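Long-range contacts in yncA (Salmonella typhimurium, PDB 3DR8), which probably transfers the acetyl group of acetyl coenzyme A to an amine substrate as a GNAT-fold acetyltransferase: residues 84-89 against 117-122; 123-128 against 157-162. All blocks are in the same frame, centred on the assembly; numbering follows the deposited sequence.

Contact 1: 84-89 against 117-122; sequences VEHSVY and HVMVAG. With ACO (acetyl coenzyme *a), chain H.
Val84 and Glu85 pair in parallel with Met119 and Val120, closing the beta-alpha-beta unit of the GNAT fold in which helix 99-113 links strands 83-90 and 118-124. The backbone ladder is short. Val84 N donates to Val118 O at 3.0 Å, Val120 N returns a bond to Val84 O at 2.8 Å, and His86 N reaches Val120 O only weakly. Beyond that point the strands, crossing at 50°, splay apart. A water spans the widening gap, donating to His86 O and accepting from Gly122 N, while acetyl coenzyme A enters further along: Val88 N donates to the thioester carbonyl oxygen O of the ligand at 3.1 Å, and Val88 O takes a weak bond from its N4P. Such a splay is a familiar feature of the GNAT fold, where the cofactor's pantetheine arm enters.

Apolar packing fills the helix-facing side. Val84 CG2 lies beside Met119 CG, and Ile108 and Ala111 of helix 99-113 pack against the Met119 side chain. With chi3 bent to 73°, the selenomethionine sets its methyl over one face of the His86 ring, a CH-pi contact with CE 4.0 Å from the ring centroid. His86 CG lies between backbone N and carbonyl carbon (chi1 63°), which turns the imidazole toward strand 118-124, where NE2 also lies 3.6 Å from Ala121 CB, a methyl equally close to the acetyl CH3 of the cofactor.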
loop_
_atom_site.group_PDB
_atom_site.type_symbol
_atom_site.label_atom_id
_atom_site.label_comp_id
_atom_site.label_asym_id
_atom_site.label_seq_id
_atom_site.Cartn_x
_atom_site.Cartn_y
_atom_site.Cartn_z
ATOM N N VAL A 84 -9.031 -6.497 -1.415
ATOM C CA VAL A 84 -9.424 -5.562 -0.368
ATOM C C VAL A 84 -8.464 -5.666 0.783
ATOM O O VAL A 84 -7.881 -6.736 1.060
ATOM C CB VAL A 84 -10.891 -5.744 0.100
ATOM C CG1 VAL A 84 -11.854 -5.434 -1.048
ATOM C CG2 VAL A 84 -11.147 -7.131 0.597
ATOM N N GLU A 85 -8.298 -4.545 1.471
ATOM C CA GLU A 85 -7.619 -4.572 2.740
ATOM C C GLU A 85 -8.641 -4.301 3.863
ATOM O O GLU A 85 -9.347 -3.288 3.857
ATOM C CB GLU A 85 -6.465 -3.583 2.750
ATOM C CG GLU A 85 -5.654 -3.576 4.071
ATOM C CD GLU A 85 -4.418 -2.671 3.986
ATOM O OE1 GLU A 85 -4.563 -1.530 3.480
ATOM O OE2 GLU A 85 -3.307 -3.090 4.403
ATOM N N HIS A 86 -8.702 -5.218 4.819
ATOM C CA HIS A 86 -9.717 -5.158 5.864
ATOM C C HIS A 86 -9.151 -4.763 7.222
ATOM O O HIS A 86 -7.928 -4.725 7.453
ATOM C CB HIS A 86 -10.412 -6.518 5.983
ATOM C CG HIS A 86 -9.474 -7.604 6.397
ATOM N ND1 HIS A 86 -9.278 -7.942 7.716
ATOM C CD2 HIS A 86 -8.593 -8.339 5.681
ATOM C CE1 HIS A 86 -8.356 -8.886 7.794
ATOM N NE2 HIS A 86 -7.924 -9.142 6.572
ATOM N N SER A 87 -10.061 -4.480 8.137
ATOM C CA SER A 87 -9.651 -4.230 9.495
ATOM C C SER A 87 -10.725 -4.702 10.479
ATOM O O SER A 87 -11.913 -4.748 10.147
ATOM C CB SER A 87 -9.354 -2.745 9.664
ATOM O OG SER A 87 -10.489 -1.976 9.355
ATOM N N VAL A 88 -10.279 -5.041 11.689
ATOM C CA VAL A 88 -11.150 -5.537 12.715
ATOM C C VAL A 88 -10.710 -4.808 13.967
ATOM O O VAL A 88 -9.537 -4.858 14.291
ATOM C CB VAL A 88 -10.982 -7.090 12.944
ATOM C CG1 VAL A 88 -11.979 -7.616 14.041
ATOM C CG2 VAL A 88 -11.162 -7.892 11.653
ATOM N N TYR A 89 -11.628 -4.124 14.665
ATOM C CA TYR A 89 -11.295 -3.549 15.988
ATOM C C TYR A 89 -12.349 -3.841 17.036
ATOM O O TYR A 89 -13.503 -3.415 16.918
ATOM C CB TYR A 89 -11.078 -2.035 15.954
ATOM C CG TYR A 89 -10.086 -1.593 14.960
ATOM C CD1 TYR A 89 -8.731 -1.500 15.282
ATOM C CD2 TYR A 89 -10.496 -1.267 13.675
ATOM C CE1 TYR A 89 -7.795 -1.106 14.321
ATOM C CE2 TYR A 89 -9.589 -0.875 12.721
ATOM C CZ TYR A 89 -8.256 -0.793 13.039
ATOM O OH TYR A 89 -7.414 -0.371 12.035
ATOM N N HIS A 117 -11.313 -11.302 -4.658
ATOM C CA HIS A 117 -10.422 -12.450 -4.860
ATOM C C HIS A 117 -9.446 -12.631 -3.693
ATOM O O HIS A 117 -9.087 -13.769 -3.332
ATOM C CB HIS A 117 -9.661 -12.285 -6.176
ATOM C CG HIS A 117 -8.811 -13.459 -6.545
ATOM N ND1 HIS A 117 -9.340 -14.703 -6.817
ATOM C CD2 HIS A 117 -7.473 -13.576 -6.710
ATOM C CE1 HIS A 117 -8.366 -15.538 -7.130
ATOM N NE2 HIS A 117 -7.224 -14.884 -7.058
ATOM N N VAL A 118 -8.993 -11.512 -3.126
ATOM C CA VAL A 118 -7.975 -11.546 -2.074
ATOM C C VAL A 118 -8.342 -10.553 -0.983
ATOM O O VAL A 118 -8.795 -9.437 -1.267
ATOM C CB VAL A 118 -6.500 -11.295 -2.605
ATOM C CG1 VAL A 118 -5.462 -11.310 -1.428
ATOM C CG2 VAL A 118 -6.078 -12.357 -3.616
HETATM N N MSE A 119 -8.182 -10.988 0.253
HETATM C CA MSE A 119 -8.151 -10.097 1.420
HETATM C C MSE A 119 -6.723 -9.963 1.942
HETATM O O MSE A 119 -6.037 -10.958 2.147
HETATM C CB MSE A 119 -9.016 -10.670 2.543
HETATM C CG MSE A 119 -10.458 -10.838 2.144
HETATM SE SE MSE A 119 -11.557 -11.604 3.539
HETATM C CE MSE A 119 -11.708 -10.119 4.767
ATOM N N VAL A 120 -6.310 -8.734 2.183
ATOM C CA VAL A 120 -4.982 -8.412 2.684
ATOM C C VAL A 120 -5.094 -7.842 4.092
ATOM O O VAL A 120 -5.820 -6.855 4.315
ATOM C CB VAL A 120 -4.213 -7.414 1.749
ATOM C CG1 VAL A 120 -2.921 -6.885 2.426
ATOM C CG2 VAL A 120 -3.918 -8.075 0.312
ATOM N N ALA A 121 -4.399 -8.479 5.027
ATOM C CA ALA A 121 -4.249 -7.942 6.404
ATOM C C ALA A 121 -2.865 -7.288 6.590
ATOM O O ALA A 121 -1.825 -7.951 6.457
ATOM C CB ALA A 121 -4.469 -9.037 7.430
ATOM N N GLY A 122 -2.850 -5.994 6.897
ATOM C CA GLY A 122 -1.612 -5.307 7.278
ATOM C C GLY A 122 -1.492 -5.317 8.798
ATOM O O GLY A 122 -2.176 -4.555 9.486
HETATM N N1A ACO H . -1.102 -13.757 22.065
HETATM C C2A ACO H . -1.349 -14.689 21.123
HETATM N N3A ACO H . -2.621 -14.996 20.783
HETATM C C4A ACO H . -3.668 -14.372 21.380
HETATM C C5A ACO H . -3.439 -13.415 22.339
HETATM C C6A ACO H . -2.136 -13.105 22.675
HETATM N N6A ACO H . -1.946 -12.158 23.628
HETATM N N7A ACO H . -4.628 -12.958 22.772
HETATM C C8A ACO H . -5.592 -13.610 22.082
HETATM N N9A ACO H . -4.993 -14.479 21.258
HETATM C C1B ACO H . -5.666 -15.365 20.286
HETATM C C2B ACO H . -6.836 -16.191 20.791
HETATM O O2B ACO H . -6.384 -17.369 21.496
HETATM C C3B ACO H . -7.528 -16.468 19.455
HETATM O O3B ACO H . -6.956 -17.588 18.780
HETATM P P3B ACO H . -7.921 -18.542 17.896
HETATM O O7A ACO H . -8.721 -17.645 16.956
HETATM O O8A ACO H . -8.802 -19.155 18.963
HETATM O O9A ACO H . -6.974 -19.521 17.258
HETATM C C4B ACO H . -7.234 -15.244 18.589
HETATM O O4B ACO H . -6.227 -14.517 19.277
HETATM C C5B ACO H . -8.444 -14.343 18.324
HETATM O O5B ACO H . -9.172 -14.184 19.533
HETATM P P1A ACO H . -10.496 -13.297 19.653
HETATM O O1A ACO H . -10.855 -13.255 21.124
HETATM O O2A ACO H . -11.519 -13.637 18.593
HETATM O O3A ACO H . -9.868 -11.849 19.298
HETATM P P2A ACO H . -10.378 -10.424 19.795
HETATM O O4A ACO H . -9.521 -9.975 20.944
HETATM O O5A ACO H . -11.877 -10.269 19.881
HETATM O O6A ACO H . -9.960 -9.599 18.464
HETATM C CBP ACO H . -8.218 -8.169 17.662
HETATM C CCP ACO H . -8.624 -9.598 17.957
HETATM C CDP ACO H . -6.749 -8.157 17.266
HETATM C CEP ACO H . -9.056 -7.697 16.479
HETATM C CAP ACO H . -8.510 -7.307 18.911
HETATM O OAP ACO H . -7.789 -7.724 20.108
HETATM C C9P ACO H . -8.246 -5.825 18.790
HETATM O O9P ACO H . -9.151 -5.037 18.585
HETATM N N8P ACO H . -6.993 -5.385 19.007
HETATM C C7P ACO H . -6.507 -4.008 18.975
HETATM C C6P ACO H . -6.615 -3.426 17.539
HETATM C C5P ACO H . -5.987 -4.389 16.502
HETATM O O5P ACO H . -4.832 -4.843 16.619
HETATM N N4P ACO H . -6.741 -4.714 15.445
HETATM C C3P ACO H . -6.325 -5.624 14.360
HETATM C C2P ACO H . -5.370 -4.868 13.432
HETATM S S1P ACO H . -4.803 -5.841 12.058
HETATM C C ACO H . -6.242 -6.351 11.147
HETATM O O ACO H . -7.237 -5.332 11.319
HETATM C CH3 ACO H . -5.957 -6.660 9.670
HETATM O O HOH W 1 -5.165 -4.357 7.271
#

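Contact 2: 123-128 against 157-162; sequences IESQNA and DLTFMQ. With ACO (acetyl coenzyme *a), chain H.
Ile123 and Thr159 form an antiparallel hydrogen-bonded pair, joined by Ile123 N to Thr159 O and Thr159 N to Ile123 O, both 2.8 Å and nearly straight. Glu124 and Leu158 follow as a non-hydrogen-bonded pair; then the 123-128 segment leaves the sheet in a type I turn from Glu124 to Asn127. Ser125 N still reaches Asp157 O at 2.9 Å, from above the carbonyl plane.

The Glu124 carboxylate serves both segments. A bend at chi2 (-79°) carries OE2 back to Asp157 N, 3.1 Å away, which it accepts through its anti lone pair, while OE1 receives Gln126 N from above the carboxylate plane and braces the turn. A water appears to bridge Glu124 OE2 and Asp157 OD2, perhaps easing the proximity of two like charges, while Gln147 N holds Asp157 OD1. On the face bearing Ile123 and Thr159, Thr159 OG1 donates to Ser125 OG of the turn at 2.8 Å, and both hydroxyls also bond the Gln144 amide. Ile123 CD1 meets Met161 SE at 3.8 Å. At the end of the turn, Asn127 ND2 donates to the pantetheine carbonyl O5P of acetyl coenzyme A at 2.7 Å, while its OD1 caps Ser130 N.

Asn127 thereby starts helix 128-136, whose His134 packs on Ile123 and Met161; strand 140-151 flanks 157-162 along its other edge.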
loop_
_atom_site.group_PDB
_atom_site.type_symbol
_atom_site.label_atom_id
_atom_site.label_comp_id
_atom_site.label_asym_id
_atom_site.label_seq_id
_atom_site.Cartn_x
_atom_site.Cartn_y
_atom_site.Cartn_z
ATOM N N ILE A 123 -0.642 -6.184 9.346
ATOM C CA ILE A 123 -0.591 -6.372 10.806
ATOM C C ILE A 123 0.807 -5.977 11.352
ATOM O O ILE A 123 1.833 -6.445 10.786
ATOM C CB ILE A 123 -0.913 -7.860 11.147
ATOM C CG1 ILE A 123 -2.208 -8.301 10.432
ATOM C CG2 ILE A 123 -1.005 -8.074 12.666
ATOM C CD1 ILE A 123 -2.487 -9.767 10.593
ATOM N N GLU A 124 0.884 -5.128 12.390
ATOM C CA GLU A 124 2.211 -4.830 12.997
ATOM C C GLU A 124 2.730 -6.144 13.557
ATOM O O GLU A 124 1.969 -6.911 14.147
ATOM C CB GLU A 124 2.227 -3.673 14.037
ATOM C CG GLU A 124 3.689 -3.045 14.315
ATOM C CD GLU A 124 4.673 -3.830 15.280
ATOM O OE1 GLU A 124 4.172 -4.421 16.267
ATOM O OE2 GLU A 124 5.971 -3.810 15.080
ATOM N N SER A 125 4.023 -6.415 13.372
ATOM C CA SER A 125 4.522 -7.762 13.573
ATOM C C SER A 125 4.402 -8.302 14.981
ATOM O O SER A 125 4.443 -9.506 15.158
ATOM C CB SER A 125 5.962 -7.905 13.057
ATOM O OG SER A 125 5.972 -7.614 11.654
ATOM N N GLN A 126 4.255 -7.423 15.978
ATOM C CA GLN A 126 4.218 -7.886 17.374
ATOM C C GLN A 126 2.788 -8.175 17.802
ATOM O O GLN A 126 2.568 -8.614 18.917
ATOM C CB GLN A 126 4.871 -6.882 18.338
ATOM C CG GLN A 126 6.385 -6.868 18.268
ATOM C CD GLN A 126 7.000 -5.896 19.246
ATOM O OE1 GLN A 126 6.893 -6.051 20.465
ATOM N NE2 GLN A 126 7.680 -4.886 18.715
ATOM N N ASN A 127 1.821 -7.928 16.912
ATOM C CA ASN A 127 0.400 -8.165 17.221
ATOM C C ASN A 127 0.066 -9.650 17.140
ATOM O O ASN A 127 -0.481 -10.106 16.143
ATOM C CB ASN A 127 -0.474 -7.359 16.269
ATOM C CG ASN A 127 -1.941 -7.274 16.721
ATOM O OD1 ASN A 127 -2.383 -7.961 17.640
ATOM N ND2 ASN A 127 -2.703 -6.448 16.024
ATOM N N ALA A 128 0.414 -10.400 18.189
ATOM C CA ALA A 128 0.342 -11.869 18.138
ATOM C C ALA A 128 -1.111 -12.320 18.048
ATOM O O ALA A 128 -1.422 -13.278 17.333
ATOM C CB ALA A 128 1.023 -12.491 19.334
ATOM N N ASP A 157 7.630 -3.174 12.517
ATOM C CA ASP A 157 7.660 -4.087 11.395
ATOM C C ASP A 157 6.237 -4.421 10.903
ATOM O O ASP A 157 5.268 -4.448 11.686
ATOM C CB ASP A 157 8.409 -5.388 11.736
ATOM C CG ASP A 157 9.719 -5.135 12.435
ATOM O OD1 ASP A 157 10.525 -4.304 11.993
ATOM O OD2 ASP A 157 9.940 -5.757 13.476
ATOM N N LEU A 158 6.124 -4.670 9.609
ATOM C CA LEU A 158 4.837 -5.000 9.002
ATOM C C LEU A 158 4.790 -6.422 8.494
ATOM O O LEU A 158 5.659 -6.852 7.699
ATOM C CB LEU A 158 4.553 -4.046 7.825
ATOM C CG LEU A 158 3.178 -4.219 7.147
ATOM C CD1 LEU A 158 2.063 -3.883 8.145
ATOM C CD2 LEU A 158 3.114 -3.303 5.900
ATOM N N THR A 159 3.786 -7.155 8.948
ATOM C CA THR A 159 3.457 -8.485 8.416
ATOM C C THR A 159 2.209 -8.361 7.542
ATOM O O THR A 159 1.183 -7.850 7.986
ATOM C CB THR A 159 3.159 -9.486 9.571
ATOM O OG1 THR A 159 4.243 -9.467 10.514
ATOM C CG2 THR A 159 2.912 -10.940 9.030
ATOM N N PHE A 160 2.298 -8.799 6.290
ATOM C CA PHE A 160 1.106 -8.909 5.473
ATOM C C PHE A 160 0.659 -10.352 5.580
ATOM O O PHE A 160 1.491 -11.281 5.544
ATOM C CB PHE A 160 1.371 -8.546 3.993
ATOM C CG PHE A 160 1.290 -7.061 3.688
ATOM C CD1 PHE A 160 2.342 -6.414 3.015
ATOM C CD2 PHE A 160 0.157 -6.308 4.059
ATOM C CE1 PHE A 160 2.256 -5.034 2.681
ATOM C CE2 PHE A 160 0.041 -4.904 3.721
ATOM C CZ PHE A 160 1.116 -4.281 3.034
HETATM N N MSE A 161 -0.643 -10.536 5.751
HETATM C CA MSE A 161 -1.216 -11.876 5.618
HETATM C C MSE A 161 -2.331 -11.744 4.594
HETATM O O MSE A 161 -2.913 -10.667 4.411
HETATM C CB MSE A 161 -1.737 -12.427 6.937
HETATM C CG MSE A 161 -0.725 -12.408 8.085
HETATM SE SE MSE A 161 -1.365 -13.264 9.734
HETATM C CE MSE A 161 -1.542 -15.115 9.084
ATOM N N GLN A 162 -2.581 -12.813 3.875
ATOM C CA GLN A 162 -3.635 -12.729 2.908
ATOM C C GLN A 162 -4.447 -14.044 2.867
ATOM O O GLN A 162 -3.974 -15.117 3.290
ATOM C CB GLN A 162 -3.081 -12.317 1.534
ATOM C CG GLN A 162 -2.258 -13.380 0.831
ATOM C CD GLN A 162 -1.577 -12.825 -0.406
ATOM O OE1 GLN A 162 -0.591 -12.075 -0.295
ATOM N NE2 GLN A 162 -2.077 -13.202 -1.596
HETATM N N1A ACO H . -1.102 -13.757 22.065
HETATM C C2A ACO H . -1.349 -14.689 21.123
HETATM N N3A ACO H . -2.621 -14.996 20.783
HETATM C C4A ACO H . -3.668 -14.372 21.380
HETATM C C5A ACO H . -3.439 -13.415 22.339
HETATM C C6A ACO H . -2.136 -13.105 22.675
HETATM N N6A ACO H . -1.946 -12.158 23.628
HETATM N N7A ACO H . -4.628 -12.958 22.772
HETATM C C8A ACO H . -5.592 -13.610 22.082
HETATM N N9A ACO H . -4.993 -14.479 21.258
HETATM C C1B ACO H . -5.666 -15.365 20.286
HETATM C C2B ACO H . -6.836 -16.191 20.791
HETATM O O2B ACO H . -6.384 -17.369 21.496
HETATM C C3B ACO H . -7.528 -16.468 19.455
HETATM O O3B ACO H . -6.956 -17.588 18.780
HETATM P P3B ACO H . -7.921 -18.542 17.896
HETATM O O7A ACO H . -8.721 -17.645 16.956
HETATM O O8A ACO H . -8.802 -19.155 18.963
HETATM O O9A ACO H . -6.974 -19.521 17.258
HETATM C C4B ACO H . -7.234 -15.244 18.589
HETATM O O4B ACO H . -6.227 -14.517 19.277
HETATM C C5B ACO H . -8.444 -14.343 18.324
HETATM O O5B ACO H . -9.172 -14.184 19.533
HETATM P P1A ACO H . -10.496 -13.297 19.653
HETATM O O1A ACO H . -10.855 -13.255 21.124
HETATM O O2A ACO H . -11.519 -13.637 18.593
HETATM O O3A ACO H . -9.868 -11.849 19.298
HETATM P P2A ACO H . -10.378 -10.424 19.795
HETATM O O4A ACO H . -9.521 -9.975 20.944
HETATM O O5A ACO H . -11.877 -10.269 19.881
HETATM O O6A ACO H . -9.960 -9.599 18.464
HETATM C CBP ACO H . -8.218 -8.169 17.662
HETATM C CCP ACO H . -8.624 -9.598 17.957
HETATM C CDP ACO H . -6.749 -8.157 17.266
HETATM C CEP ACO H . -9.056 -7.697 16.479
HETATM C CAP ACO H . -8.510 -7.307 18.911
HETATM O OAP ACO H . -7.789 -7.724 20.108
HETATM C C9P ACO H . -8.246 -5.825 18.790
HETATM O O9P ACO H . -9.151 -5.037 18.585
HETATM N N8P ACO H . -6.993 -5.385 19.007
HETATM C C7P ACO H . -6.507 -4.008 18.975
HETATM C C6P ACO H . -6.615 -3.426 17.539
HETATM C C5P ACO H . -5.987 -4.389 16.502
HETATM O O5P ACO H . -4.832 -4.843 16.619
HETATM N N4P ACO H . -6.741 -4.714 15.445
HETATM C C3P ACO H . -6.325 -5.624 14.360
HETATM C C2P ACO H . -5.370 -4.868 13.432
HETATM S S1P ACO H . -4.803 -5.841 12.058
HETATM C C ACO H . -6.242 -6.351 11.147
HETATM O O ACO H . -7.237 -5.332 11.319
HETATM C CH3 ACO H . -5.957 -6.660 9.670
HETATM O O HOH W 2 8.192 -6.165 15.279
#

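Contacts 1 and 2 follow one another along strand 118-124, which pairs in parallel with 83-90 and antiparallel with 154-164; their centres lie 12 Å apart. They meet directly where Ala121 N comes 2.7 Å from Met161 O, a probable hydrogen bond, and where Val120 CG1 packs on Phe160 CD2 at 3.5 Å. Both flank the reactive end of acetyl coenzyme A: Gly122 O of contact 1 and Ile123 CG1 of contact 2 each lie 3.9 Å from the cofactor sulfur S1P. Backbone N-H groups of Val90, Gly96, Gly98, Gly100 and Arg101 bind the cofactor elsewhere. Both contacts also touch the second subunit, where Phe160 packs on its counterpart.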